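Local coordinates for pollen-specific leucine-rich repeat extensin-like protein 1 (Arabidopsis thaliana, PDB 6TME) that probably takes part in cell-wall signalling of pollen and pollen tubes, binding peptide ligands through its extracellular leucine-rich repeats, at residues L281-M287 with L305-F311. Numbering follows the deposited sequence.
Sequences LANVEQM and LPKLSNF. With NAG (2-acetamido-2-deoxy-beta-D-glucopyranose), chain E.
Q286 and M287 pair in parallel with N310 and F311, as successive strands of a leucine-rich repeat solenoid do. The carbonyl of E285 takes two backbone hydrogen bonds, from S309 N at 2.9 Å and N310 N at 3.2 Å. One strand step on, M287 N donates to N310 O. Ahead of the strands, a water donates to V284 O and accepts from K307 N.

K307 reaches across to two acceptors. Its NZ donates a hydrogen bond to N283 OD1 (2.7 Å), in the carbonyl plane and on a lone pair, and forms a salt bridge with E285 OE2 at 3.2 Å. A bend at chi3 (60°) turns the amine toward both. The other oxygen, E285 OE1, hydrogen-bonds an aromatic side chain of another protein's chain.

Q286 and N310 share the glycan-bearing face. N310 ND2 carries the NAG and still gives its N-H to Q286 OE1 at 3.0 Å, the two amide planes standing 69° apart. With Q286 shortened to an alanine here, that N-H would lose this acceptor, and the glycosylated amide of N310 is likely to be freer to turn.

M287 and F311 lie on the opposite face to Q286 and N310, buried together with V284, L305 and L308. V284 CG1 meets L305 CD1 at 4.0 Å, while M287 CB rests near L308 CD1. M287 CE sits over one face of the F311 ring, offset toward its rim, 4.2 Å from F311 CE1.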
# COMPACT_ATOMS: atom_id res chain seq x y z
N LEU A 281 -8.20 -15.27 12.99
CA LEU A 281 -7.29 -14.99 11.88
C LEU A 281 -6.74 -16.29 11.30
O LEU A 281 -5.55 -16.58 11.34
CB LEU A 281 -6.17 -14.06 12.33
CG LEU A 281 -6.66 -12.70 12.85
CD1 LEU A 281 -5.47 -11.83 13.25
CD2 LEU A 281 -7.56 -12.00 11.82
N ALA A 282 -7.66 -17.08 10.74
CA ALA A 282 -7.35 -18.44 10.32
C ALA A 282 -6.25 -18.50 9.27
O ALA A 282 -5.67 -19.57 9.05
CB ALA A 282 -8.61 -19.13 9.81
N ASN A 283 -5.94 -17.39 8.60
CA ASN A 283 -4.97 -17.39 7.52
C ASN A 283 -3.72 -16.57 7.81
O ASN A 283 -2.82 -16.53 6.96
CB ASN A 283 -5.59 -16.87 6.21
CG ASN A 283 -6.23 -17.97 5.39
OD1 ASN A 283 -5.53 -18.80 4.78
ND2 ASN A 283 -7.56 -18.01 5.38
N VAL A 284 -3.63 -15.90 8.96
CA VAL A 284 -2.55 -14.94 9.15
C VAL A 284 -1.22 -15.67 9.16
O VAL A 284 -1.09 -16.75 9.74
CB VAL A 284 -2.77 -14.10 10.41
CG1 VAL A 284 -2.38 -14.83 11.67
CG2 VAL A 284 -1.98 -12.78 10.28
N GLU A 285 -0.26 -15.12 8.42
CA GLU A 285 1.07 -15.69 8.36
C GLU A 285 2.10 -14.84 9.07
O GLU A 285 2.95 -15.36 9.81
CB GLU A 285 1.49 -15.89 6.90
CG GLU A 285 0.74 -17.03 6.22
CD GLU A 285 0.88 -17.00 4.71
OE1 GLU A 285 1.82 -16.35 4.20
OE2 GLU A 285 0.03 -17.62 4.02
N GLN A 286 2.00 -13.53 8.88
CA GLN A 286 2.87 -12.54 9.49
C GLN A 286 2.00 -11.67 10.38
O GLN A 286 1.00 -11.11 9.91
CB GLN A 286 3.57 -11.69 8.42
CG GLN A 286 4.39 -12.48 7.40
CD GLN A 286 5.73 -12.94 7.96
OE1 GLN A 286 6.37 -12.25 8.76
NE2 GLN A 286 6.16 -14.11 7.52
N MET A 287 2.35 -11.59 11.65
CA MET A 287 1.61 -10.78 12.61
C MET A 287 2.62 -10.09 13.50
O MET A 287 3.43 -10.76 14.15
CB MET A 287 0.62 -11.62 13.43
CG MET A 287 -0.46 -10.75 14.10
SD MET A 287 -2.00 -11.62 14.51
CE MET A 287 -1.41 -12.86 15.63
N LEU A 305 -2.28 -20.54 15.89
CA LEU A 305 -2.97 -20.34 14.63
C LEU A 305 -2.25 -21.10 13.52
O LEU A 305 -1.01 -21.13 13.48
CB LEU A 305 -3.05 -18.85 14.31
CG LEU A 305 -4.07 -18.03 15.13
CD1 LEU A 305 -3.76 -16.54 15.07
CD2 LEU A 305 -5.50 -18.27 14.67
N PRO A 306 -2.99 -21.73 12.60
CA PRO A 306 -2.37 -22.77 11.74
C PRO A 306 -1.37 -22.26 10.72
O PRO A 306 -0.40 -22.97 10.41
CB PRO A 306 -3.59 -23.40 11.05
CG PRO A 306 -4.62 -22.29 11.06
CD PRO A 306 -4.43 -21.60 12.37
N LYS A 307 -1.57 -21.08 10.14
CA LYS A 307 -0.65 -20.58 9.13
C LYS A 307 0.33 -19.56 9.70
O LYS A 307 1.19 -19.06 8.96
CB LYS A 307 -1.43 -19.99 7.95
CG LYS A 307 -2.14 -21.09 7.13
CD LYS A 307 -3.00 -20.51 6.01
CE LYS A 307 -2.16 -19.68 5.02
NZ LYS A 307 -2.96 -18.80 4.12
N LEU A 308 0.24 -19.27 11.00
CA LEU A 308 1.06 -18.23 11.61
C LEU A 308 2.50 -18.70 11.68
O LEU A 308 2.80 -19.66 12.38
CB LEU A 308 0.52 -17.92 13.00
CG LEU A 308 1.44 -16.98 13.78
CD1 LEU A 308 1.62 -15.64 13.03
CD2 LEU A 308 0.88 -16.77 15.17
N SER A 309 3.40 -18.01 10.98
CA SER A 309 4.79 -18.43 10.97
C SER A 309 5.76 -17.42 11.57
O SER A 309 6.89 -17.81 11.91
CB SER A 309 5.23 -18.79 9.54
OG SER A 309 5.44 -17.64 8.74
N ASN A 310 5.37 -16.16 11.72
CA ASN A 310 6.24 -15.12 12.27
C ASN A 310 5.35 -14.22 13.12
O ASN A 310 4.48 -13.52 12.60
CB ASN A 310 6.94 -14.32 11.15
CG ASN A 310 8.08 -13.46 11.67
OD1 ASN A 310 8.59 -13.69 12.76
ND2 ASN A 310 8.49 -12.48 10.88
N PHE A 311 5.53 -14.27 14.44
CA PHE A 311 4.70 -13.53 15.37
C PHE A 311 5.63 -12.74 16.29
O PHE A 311 6.29 -13.33 17.15
CB PHE A 311 3.78 -14.47 16.15
CG PHE A 311 2.91 -13.79 17.21
CD1 PHE A 311 2.59 -12.44 17.12
CD2 PHE A 311 2.40 -14.52 18.28
CE1 PHE A 311 1.80 -11.83 18.09
CE2 PHE A 311 1.61 -13.92 19.24
CZ PHE A 311 1.31 -12.57 19.15
C1 NAG E . 9.57 -11.58 11.26
C2 NAG E . 10.61 -11.44 10.16
C3 NAG E . 11.64 -10.37 10.53
C4 NAG E . 10.93 -9.05 10.78
C5 NAG E . 9.87 -9.21 11.87
C6 NAG E . 8.99 -7.99 12.00
C7 NAG E . 10.82 -13.59 8.97
C8 NAG E . 11.63 -14.84 8.81
N2 NAG E . 11.27 -12.71 9.88
O3 NAG E . 12.56 -10.21 9.46
O4 NAG E . 11.86 -8.02 11.10
O5 NAG E . 8.99 -10.29 11.54
O6 NAG E . 8.10 -7.89 10.89
O7 NAG E . 9.80 -13.39 8.31
O HOH W 1 -2.76 -18.76 10.89